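Long-range contacts in dicer Related Helicase (Caenorhabditis elegans, PDB 6M6Q), which probably works as an ATP-dependent RNA helicase of the RIG-I-like receptor subfamily, binding single- and double-stranded RNA, with its all-helical N-terminal domain present here: residues K33-D38 / Q227-L232; E219-G224 / L262-T267; Q111-R116 / V233-T238. All blocks are in the same frame, centred on the assembly; numbering follows the deposited sequence. Where two conformers were deposited one is given.

Contact 1: K33-D38 / Q227-L232; sequences KWKFLD and QLSTDL
Asp38 and Thr230 anchor a polar helix-to-loop contact, partly buried in the all-helical N-terminal domain, in which a carboxylate on helix 33-42 binds the amides of the loop that leads into helix 231-236. The Asp38 carboxylate does most of the work. Its CG stands anti to the backbone N (chi1 -174°), which sends both oxygens across to the backbone of Ser229 and Thr230. OD1 takes the amide of Ser229 (N to OD1 2.8 Å), approached from above the carboxylate plane. OD2 carries two bonds: Thr230 N arrives on its syn lone pair at 2.9 Å, and the hydroxyl OG1 of the same threonine donates to it from 2.8 Å, nearly in line with the C-O bond. Thr230 is the N-cap of helix 231-236, and its OG1 also accepts a weak bond from the Val233 amide, so the hydroxyl links the first turn of that helix to the carboxylate. The amides that Asp38 grips lie just ahead of the helix start, and its negative charge there probably suits the partial positive charge of the helix N terminus. Lys35, one turn earlier, bends at chi2 and brings NZ to Gln227 O (3.2 Å), in the carbonyl plane, while forming a salt bridge with Asp38 OD1 at 3.5 Å; NZ also hydrogen-bonds to Tyr144 OH. Beneath this polar layer, Leu228 runs past Lys35 in the opposite direction and sets its CD2 methyl 3.7 Å from Asp38 CB, with the ring of His263 also against the leucine. With alanine in place of Asp38, the amides of Ser229 and Thr230 would probably lose their acceptor and Lys35 its anionic mate.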
loop_
_atom_site.group_PDB
_atom_site.type_symbol
_atom_site.label_atom_id
_atom_site.label_comp_id
_atom_site.label_asym_id
_atom_site.label_seq_id
_atom_site.Cartn_x
_atom_site.Cartn_y
_atom_site.Cartn_z
ATOM N N LYS B 33 13.259 7.975 3.210
ATOM C CA LYS B 33 12.508 7.669 4.457
ATOM C C LYS B 33 13.371 6.827 5.420
ATOM O O LYS B 33 13.212 7.008 6.620
ATOM C CB LYS B 33 11.172 6.998 4.130
ATOM C CG LYS B 33 11.225 5.543 3.681
ATOM C CD LYS B 33 9.831 4.944 3.589
ATOM C CE LYS B 33 9.799 3.466 3.828
ATOM N NZ LYS B 33 8.567 2.871 3.266
ATOM N N TRP B 34 14.245 5.941 4.922
ATOM C CA TRP B 34 15.091 5.066 5.789
ATOM C C TRP B 34 16.237 5.884 6.372
ATOM O O TRP B 34 16.608 5.626 7.558
ATOM C CB TRP B 34 15.591 3.825 5.041
ATOM C CG TRP B 34 14.494 2.869 4.667
ATOM C CD1 TRP B 34 14.225 2.374 3.422
ATOM C CD2 TRP B 34 13.490 2.316 5.542
ATOM N NE1 TRP B 34 13.128 1.551 3.463
ATOM C CE2 TRP B 34 12.656 1.500 4.749
ATOM C CE3 TRP B 34 13.225 2.412 6.916
ATOM C CZ2 TRP B 34 11.581 0.791 5.283
ATOM C CZ3 TRP B 34 12.153 1.722 7.440
ATOM C CH2 TRP B 34 11.339 0.929 6.630
ATOM N N LYS B 35 16.740 6.865 5.608
ATOM C CA LYS B 35 17.805 7.792 6.054
ATOM C C LYS B 35 17.208 8.763 7.069
ATOM O O LYS B 35 17.917 9.108 8.025
ATOM C CB LYS B 35 18.448 8.515 4.867
ATOM C CG LYS B 35 19.528 9.550 5.220
ATOM C CD LYS B 35 20.677 8.992 6.044
ATOM C CE LYS B 35 21.736 10.007 6.426
ATOM N NZ LYS B 35 22.567 9.488 7.544
ATOM N N PHE B 36 15.930 9.114 6.915
ATOM C CA PHE B 36 15.189 10.003 7.848
ATOM C C PHE B 36 14.983 9.281 9.175
ATOM O O PHE B 36 15.255 9.890 10.217
ATOM C CB PHE B 36 13.858 10.440 7.244
ATOM C CG PHE B 36 12.892 11.024 8.240
ATOM C CD1 PHE B 36 13.163 12.228 8.873
ATOM C CD2 PHE B 36 11.699 10.380 8.529
ATOM C CE1 PHE B 36 12.272 12.757 9.791
ATOM C CE2 PHE B 36 10.808 10.913 9.438
ATOM C CZ PHE B 36 11.095 12.100 10.064
ATOM N N LEU B 37 14.551 8.013 9.128
ATOM C CA LEU B 37 14.446 7.123 10.327
ATOM C C LEU B 37 15.816 7.029 10.963
ATOM O O LEU B 37 15.888 7.285 12.150
ATOM C CB LEU B 37 13.921 5.730 9.941
ATOM C CG LEU B 37 13.661 4.743 11.098
ATOM C CD1 LEU B 37 12.512 5.203 12.019
ATOM C CD2 LEU B 37 13.365 3.348 10.551
ATOM N N ASP B 38 16.864 6.784 10.158
ATOM C CA ASP B 38 18.273 6.670 10.636
ATOM C C ASP B 38 18.654 7.912 11.453
ATOM O O ASP B 38 19.265 7.726 12.520
ATOM C CB ASP B 38 19.268 6.438 9.496
ATOM C CG ASP B 38 20.677 6.189 10.017
ATOM O OD1 ASP B 38 21.499 7.125 9.942
ATOM O OD2 ASP B 38 20.899 5.119 10.605
ATOM N N GLN B 227 24.287 7.115 3.081
ATOM C CA GLN B 227 24.721 5.964 3.909
ATOM C C GLN B 227 24.105 6.134 5.283
ATOM O O GLN B 227 24.010 7.292 5.742
ATOM C CB GLN B 227 26.240 5.917 4.078
ATOM C CG GLN B 227 27.024 6.163 2.809
ATOM C CD GLN B 227 26.891 5.005 1.870
ATOM O OE1 GLN B 227 26.954 3.844 2.284
ATOM N NE2 GLN B 227 26.656 5.314 0.601
ATOM N N LEU B 228 23.669 5.039 5.901
ATOM C CA LEU B 228 23.026 5.076 7.232
ATOM C C LEU B 228 24.131 5.088 8.275
ATOM O O LEU B 228 25.199 4.516 8.006
ATOM C CB LEU B 228 22.085 3.878 7.395
ATOM C CG LEU B 228 21.031 3.699 6.291
ATOM C CD1 LEU B 228 20.252 2.402 6.496
ATOM C CD2 LEU B 228 20.072 4.896 6.228
ATOM N N SER B 229 23.905 5.805 9.371
ATOM C CA SER B 229 24.876 6.055 10.459
ATOM C C SER B 229 24.688 5.038 11.592
ATOM O O SER B 229 25.667 4.839 12.338
ATOM C CB SER B 229 24.756 7.462 10.980
ATOM O OG SER B 229 24.898 8.410 9.938
ATOM N N THR B 230 23.486 4.446 11.752
ATOM C CA THR B 230 23.173 3.533 12.899
ATOM C C THR B 230 23.258 2.061 12.458
ATOM O O THR B 230 22.942 1.749 11.307
ATOM C CB THR B 230 21.824 3.846 13.584
ATOM O OG1 THR B 230 20.722 3.402 12.791
ATOM C CG2 THR B 230 21.655 5.312 13.913
ATOM N N ASP B 231 23.647 1.188 13.368
ATOM C CA ASP B 231 23.631 -0.279 13.149
ATOM C C ASP B 231 22.177 -0.746 13.153
ATOM O O ASP B 231 21.841 -1.621 12.317
ATOM C CB ASP B 231 24.501 -0.996 14.186
ATOM C CG ASP B 231 25.986 -0.681 14.035
ATOM O OD1 ASP B 231 26.799 -1.623 14.102
ATOM O OD2 ASP B 231 26.313 0.504 13.823
ATOM N N LEU B 232 21.337 -0.127 14.001
ATOM C CA LEU B 232 19.923 -0.531 14.267
ATOM C C LEU B 232 19.126 -0.542 12.956
ATOM O O LEU B 232 18.415 -1.535 12.708
ATOM C CB LEU B 232 19.308 0.441 15.275
ATOM C CG LEU B 232 17.922 0.076 15.811
ATOM C CD1 LEU B 232 17.781 0.512 17.260
ATOM C CD2 LEU B 232 16.806 0.693 14.969
#

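Contact 2: E219-G224 / L262-T267; sequences EVFNKG and LHKTLT
Val220 and Lys264 meet through aliphatic atoms, with Thr267 beside them, where the last turn of helix 210-221 packs on the first turns of helix 262-271. Val220 splits its two methyls between these partners. CG1 lies anti to the backbone N (chi1 161°) and rests on the lysine stem, 3.9 Å from Lys264 CG, the two side chains crossing at about a right angle. CG2 turns to the helix surface, where it meets Lys264 O and, at 3.9 Å, the Thr267 CG2 methyl. Lys264 then continues past Val220 to Phe221, its CE lying 3.7 Å from Phe221 CE1. The Phe221 ring is itself backed by its neighbour, for Val220 CG1 sits over the ring centre. These are helix-to-helix contacts within the N-terminal domain, made of van der Waals surfaces, and the two segments come closest, CA to CA, at Val220 and Thr267 (5.8 Å). Thr267 presents carbon rather than oxygen to the partner helix: its CG2 abuts Glu219 O, while OG1 donates back to His263 O at 2.7 Å. This OG1 bond holds the side-chain rotation that turns CG2 to the partner helix; the same carbonyl takes Thr267 N from its opposite face. Nearby, Glu219 O accepts a bond from His226 ND1 and Val220 O one from Gln227 NE2, so the loop after the helix folds back on its final turn.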
loop_
_atom_site.group_PDB
_atom_site.type_symbol
_atom_site.label_atom_id
_atom_site.label_comp_id
_atom_site.label_asym_id
_atom_site.label_seq_id
_atom_site.Cartn_x
_atom_site.Cartn_y
_atom_site.Cartn_z
ATOM N N GLU B 219 26.164 7.217 -6.219
ATOM C CA GLU B 219 25.115 7.793 -5.331
ATOM C C GLU B 219 24.660 6.723 -4.337
ATOM O O GLU B 219 24.275 7.110 -3.219
ATOM C CB GLU B 219 23.916 8.338 -6.116
ATOM C CG GLU B 219 24.263 9.416 -7.127
ATOM C CD GLU B 219 24.651 10.772 -6.560
ATOM O OE1 GLU B 219 25.479 10.817 -5.632
ATOM O OE2 GLU B 219 24.166 11.794 -7.099
ATOM N N VAL B 220 24.796 5.432 -4.680
ATOM C CA VAL B 220 24.431 4.315 -3.761
ATOM C C VAL B 220 25.588 3.974 -2.794
ATOM O O VAL B 220 25.291 3.799 -1.617
ATOM C CB VAL B 220 23.929 3.093 -4.527
ATOM C CG1 VAL B 220 24.010 1.840 -3.673
ATOM C CG2 VAL B 220 22.501 3.314 -5.031
ATOM N N PHE B 221 26.849 3.905 -3.242
ATOM C CA PHE B 221 27.970 3.385 -2.405
ATOM C C PHE B 221 28.897 4.510 -1.912
ATOM O O PHE B 221 29.466 4.353 -0.844
ATOM C CB PHE B 221 28.771 2.322 -3.154
ATOM C CG PHE B 221 27.991 1.090 -3.519
ATOM C CD1 PHE B 221 27.719 0.108 -2.579
ATOM C CD2 PHE B 221 27.516 0.914 -4.812
ATOM C CE1 PHE B 221 26.976 -1.012 -2.927
ATOM C CE2 PHE B 221 26.782 -0.215 -5.160
ATOM C CZ PHE B 221 26.507 -1.170 -4.217
ATOM N N ASN B 222 29.145 5.552 -2.700
ATOM C CA ASN B 222 30.288 6.463 -2.423
ATOM C C ASN B 222 29.802 7.831 -1.940
ATOM O O ASN B 222 30.640 8.567 -1.388
ATOM C CB ASN B 222 31.245 6.524 -3.612
ATOM C CG ASN B 222 31.949 5.202 -3.824
ATOM O OD1 ASN B 222 32.041 4.708 -4.946
ATOM N ND2 ASN B 222 32.371 4.582 -2.732
ATOM N N LYS B 223 28.517 8.166 -2.093
ATOM C CA LYS B 223 27.959 9.417 -1.496
ATOM C C LYS B 223 27.718 9.195 -0.002
ATOM O O LYS B 223 26.900 8.335 0.340
ATOM C CB LYS B 223 26.685 9.877 -2.199
ATOM C CG LYS B 223 26.265 11.298 -1.873
ATOM C CD LYS B 223 26.891 12.325 -2.811
ATOM C CE LYS B 223 26.780 13.746 -2.293
ATOM N NZ LYS B 223 25.613 14.447 -2.881
ATOM N N GLY B 224 28.436 9.945 0.840
ATOM C CA GLY B 224 28.512 9.757 2.300
ATOM C C GLY B 224 27.173 9.962 2.996
ATOM O O GLY B 224 26.946 9.293 3.998
ATOM N N LEU B 262 17.129 -2.214 1.768
ATOM C CA LEU B 262 15.933 -1.542 1.216
ATOM C C LEU B 262 16.281 -0.078 0.931
ATOM O O LEU B 262 15.701 0.491 -0.034
ATOM C CB LEU B 262 14.779 -1.658 2.202
ATOM C CG LEU B 262 14.250 -3.066 2.418
ATOM C CD1 LEU B 262 13.276 -3.082 3.565
ATOM C CD2 LEU B 262 13.601 -3.601 1.162
ATOM N N HIS B 263 17.223 0.485 1.700
ATOM C CA HIS B 263 17.703 1.876 1.546
ATOM C C HIS B 263 18.498 1.988 0.255
ATOM O O HIS B 263 18.326 3.002 -0.460
ATOM C CB HIS B 263 18.526 2.345 2.749
ATOM C CG HIS B 263 19.055 3.731 2.574
ATOM N ND1 HIS B 263 18.223 4.828 2.415
ATOM C CD2 HIS B 263 20.317 4.210 2.538
ATOM C CE1 HIS B 263 18.953 5.914 2.308
ATOM N NE2 HIS B 263 20.239 5.563 2.370
ATOM N N LYS B 264 19.251 0.951 -0.089
ATOM C CA LYS B 264 20.046 0.934 -1.333
ATOM C C LYS B 264 19.109 0.928 -2.545
ATOM O O LYS B 264 19.415 1.643 -3.505
ATOM C CB LYS B 264 21.032 -0.229 -1.335
ATOM C CG LYS B 264 22.336 0.088 -0.623
ATOM C CD LYS B 264 23.399 -0.962 -0.767
ATOM C CE LYS B 264 24.682 -0.563 -0.084
ATOM N NZ LYS B 264 24.472 -0.351 1.363
ATOM N N THR B 265 17.983 0.223 -2.465
ATOM C CA THR B 265 16.980 0.136 -3.561
ATOM C C THR B 265 16.378 1.532 -3.787
ATOM O O THR B 265 16.324 1.975 -4.947
ATOM C CB THR B 265 15.878 -0.893 -3.265
ATOM O OG1 THR B 265 16.453 -2.168 -2.973
ATOM C CG2 THR B 265 14.912 -1.051 -4.422
ATOM N N LEU B 266 15.988 2.219 -2.714
ATOM C CA LEU B 266 15.352 3.557 -2.796
ATOM C C LEU B 266 16.370 4.580 -3.316
ATOM O O LEU B 266 15.963 5.465 -4.130
ATOM C CB LEU B 266 14.805 3.952 -1.419
ATOM C CG LEU B 266 13.681 3.061 -0.890
ATOM C CD1 LEU B 266 13.064 3.661 0.352
ATOM C CD2 LEU B 266 12.619 2.813 -1.950
ATOM N N THR B 267 17.642 4.432 -2.930
ATOM C CA THR B 267 18.721 5.379 -3.283
ATOM C C THR B 267 18.998 5.294 -4.783
ATOM O O THR B 267 19.356 6.328 -5.347
ATOM C CB THR B 267 19.957 5.147 -2.415
ATOM O OG1 THR B 267 19.539 5.342 -1.065
ATOM C CG2 THR B 267 21.097 6.088 -2.719
#

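Contact 3: Q111-R116 / V233-T238; sequences QQKVQR and VEDLLT
Lys113 and Leu236 pass each other where the long helix 94-127 lies against the end of the short helix 231-236, a helix-helix contact near the surface of the all-helical N-terminal domain. The lysine lies along the partner backbone: its CD sits 3.5 Å from Asp235 O, and a bend at chi3 (88°) carries NZ on toward the residues after the helix, where it makes a weak bond to Thr238 O at 3.4 Å. Arg116 comes from the next turn of helix 94-127 and contributes in two ways. Its CB packs against Leu236, while the chain, extended from CG to NE, leads the guanidinium away from the leucine. There NH1 bonds to Asp73 O, and Gln112 OE1 stands over one face of the group, offset toward its rim. NH2 donates to a water at 2.8 Å; a further link from this water to Asp235 remains doubtful, since that side chain was deposited in two conformers. On the far side of the long helix, Val114 touches Asn179 of the second subunit. Leu236 points the other way from Lys113: with CG anti to its own backbone N (chi1 175°), it rests CD1 on the surface of helix 94-127, 3.5 Å from Lys113 O and 3.7 Å from Arg116 CB.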
loop_
_atom_site.group_PDB
_atom_site.type_symbol
_atom_site.label_atom_id
_atom_site.label_comp_id
_atom_site.label_asym_id
_atom_site.label_seq_id
_atom_site.Cartn_x
_atom_site.Cartn_y
_atom_site.Cartn_z
ATOM N N GLN B 111 12.519 -12.138 15.524
ATOM C CA GLN B 111 11.311 -11.642 16.236
ATOM C C GLN B 111 11.504 -10.165 16.617
ATOM O O GLN B 111 10.505 -9.402 16.561
ATOM C CB GLN B 111 11.010 -12.508 17.458
ATOM C CG GLN B 111 10.285 -13.802 17.104
ATOM C CD GLN B 111 9.910 -14.591 18.336
ATOM O OE1 GLN B 111 10.725 -14.786 19.238
ATOM N NE2 GLN B 111 8.662 -15.037 18.392
ATOM N N GLN B 112 12.744 -9.761 16.923
ATOM C CA GLN B 112 13.094 -8.366 17.315
ATOM C C GLN B 112 13.007 -7.464 16.073
ATOM O O GLN B 112 12.469 -6.357 16.194
ATOM C CB GLN B 112 14.481 -8.322 17.972
ATOM C CG GLN B 112 14.883 -6.943 18.496
ATOM C CD GLN B 112 14.133 -6.550 19.745
ATOM O OE1 GLN B 112 13.884 -5.374 19.994
ATOM N NE2 GLN B 112 13.799 -7.536 20.565
ATOM N N LYS B 113 13.472 -7.969 14.926
ATOM C CA LYS B 113 13.480 -7.272 13.614
ATOM C C LYS B 113 12.036 -6.981 13.186
ATOM O O LYS B 113 11.763 -5.857 12.730
ATOM C CB LYS B 113 14.199 -8.133 12.565
ATOM C CG LYS B 113 15.215 -7.395 11.687
ATOM C CD LYS B 113 15.980 -8.293 10.734
ATOM C CE LYS B 113 15.267 -8.490 9.412
ATOM N NZ LYS B 113 16.100 -9.244 8.445
ATOM N N VAL B 114 11.144 -7.937 13.405
ATOM C CA VAL B 114 9.707 -7.892 13.019
ATOM C C VAL B 114 9.013 -6.770 13.813
ATOM O O VAL B 114 8.241 -6.016 13.208
ATOM C CB VAL B 114 9.048 -9.272 13.240
ATOM C CG1 VAL B 114 7.551 -9.178 13.395
ATOM C CG2 VAL B 114 9.399 -10.247 12.123
ATOM N N GLN B 115 9.321 -6.639 15.104
ATOM C CA GLN B 115 8.794 -5.560 15.991
ATOM C C GLN B 115 9.357 -4.203 15.534
ATOM O O GLN B 115 8.559 -3.229 15.340
ATOM C CB GLN B 115 9.178 -5.855 17.443
ATOM C CG GLN B 115 8.513 -4.932 18.451
ATOM C CD GLN B 115 9.028 -5.169 19.845
ATOM O OE1 GLN B 115 8.636 -6.122 20.524
ATOM N NE2 GLN B 115 9.910 -4.289 20.287
ATOM N N ARG B 116 10.668 -4.126 15.362
ATOM C CA ARG B 116 11.328 -2.868 14.962
ATOM C C ARG B 116 10.746 -2.384 13.623
ATOM O O ARG B 116 10.342 -1.221 13.559
ATOM C CB ARG B 116 12.840 -3.041 14.935
ATOM C CG ARG B 116 13.497 -2.530 16.201
ATOM C CD ARG B 116 14.929 -2.950 16.336
ATOM N NE ARG B 116 15.354 -2.784 17.710
ATOM C CZ ARG B 116 16.490 -3.229 18.206
ATOM N NH1 ARG B 116 16.772 -3.025 19.480
ATOM N NH2 ARG B 116 17.362 -3.840 17.425
ATOM N N VAL B 233 19.200 0.535 12.177
ATOM C CA VAL B 233 18.404 0.711 10.934
ATOM C C VAL B 233 19.059 -0.126 9.834
ATOM O O VAL B 233 18.339 -0.784 9.076
ATOM C CB VAL B 233 18.275 2.201 10.544
ATOM C CG1 VAL B 233 17.545 2.385 9.211
ATOM C CG2 VAL B 233 17.586 3.015 11.643
ATOM N N GLU B 234 20.376 -0.179 9.809
ATOM C CA GLU B 234 21.129 -0.955 8.799
ATOM C C GLU B 234 20.657 -2.420 8.784
ATOM O O GLU B 234 20.307 -2.891 7.704
ATOM C CB GLU B 234 22.624 -0.870 9.067
ATOM C CG GLU B 234 23.441 -1.609 8.027
ATOM C CD GLU B 234 23.425 -0.971 6.650
ATOM O OE1 GLU B 234 23.825 0.231 6.553
ATOM O OE2 GLU B 234 23.023 -1.672 5.663
ATOM N N ASP B 235 20.674 -3.106 9.944
ATOM C CA ASP B 235 20.359 -4.564 10.062
ATOM C C ASP B 235 18.835 -4.784 9.980
ATOM O O ASP B 235 18.377 -5.997 9.766
ATOM C CB ASP B 235 20.959 -5.152 11.345
ATOM C CG ASP B 235 20.044 -5.080 12.557
ATOM O OD1 ASP B 235 20.377 -4.323 13.496
ATOM O OD2 ASP B 235 19.019 -5.811 12.571
ATOM N N LEU B 236 18.067 -3.729 10.166
ATOM C CA LEU B 236 16.595 -3.773 10.081
ATOM C C LEU B 236 16.187 -3.940 8.613
ATOM O O LEU B 236 15.166 -4.599 8.371
ATOM C CB LEU B 236 16.061 -2.490 10.705
ATOM C CG LEU B 236 14.563 -2.259 10.616
ATOM C CD1 LEU B 236 13.803 -3.304 11.406
ATOM C CD2 LEU B 236 14.231 -0.871 11.128
ATOM N N LEU B 237 17.000 -3.430 7.679
ATOM C CA LEU B 237 16.683 -3.364 6.227
ATOM C C LEU B 237 17.485 -4.404 5.423
ATOM O O LEU B 237 17.225 -4.518 4.211
ATOM C CB LEU B 237 16.986 -1.945 5.732
ATOM C CG LEU B 237 16.299 -0.821 6.509
ATOM C CD1 LEU B 237 16.832 0.540 6.098
ATOM C CD2 LEU B 237 14.797 -0.880 6.315
ATOM N N THR B 238 18.439 -5.109 6.044
ATOM C CA THR B 238 19.310 -6.112 5.348
ATOM C C THR B 238 18.800 -7.523 5.629
ATOM O O THR B 238 18.699 -7.898 6.803
ATOM C CB THR B 238 20.803 -5.973 5.697
ATOM O OG1 THR B 238 20.998 -6.042 7.106
ATOM C CG2 THR B 238 21.408 -4.678 5.195
HETATM O O HOH W 1 17.922 -3.543 14.651
#

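Overall arrangement
From the N terminus, helix 33-42 comes first, then helix 94-127, then helix 210-221, and each finds its partner later in the chain. Contact 1 closes a loop of 188 residues at 227-232, contact 3 one of 116 residues at 233-238, and contact 2 a short one of 37 residues at 262-267. None nests inside another; every pair crosses. Helix 231-236 and the loop before it serve contacts 1 and 3, joining helix 33-42 to helix 94-127. Trp34 of contact 1 touches both Leu266 of contact 2 and Leu237 of contact 3, and Lys35 CB packs on the His263 ring, tying contact 1 to helix 262-271.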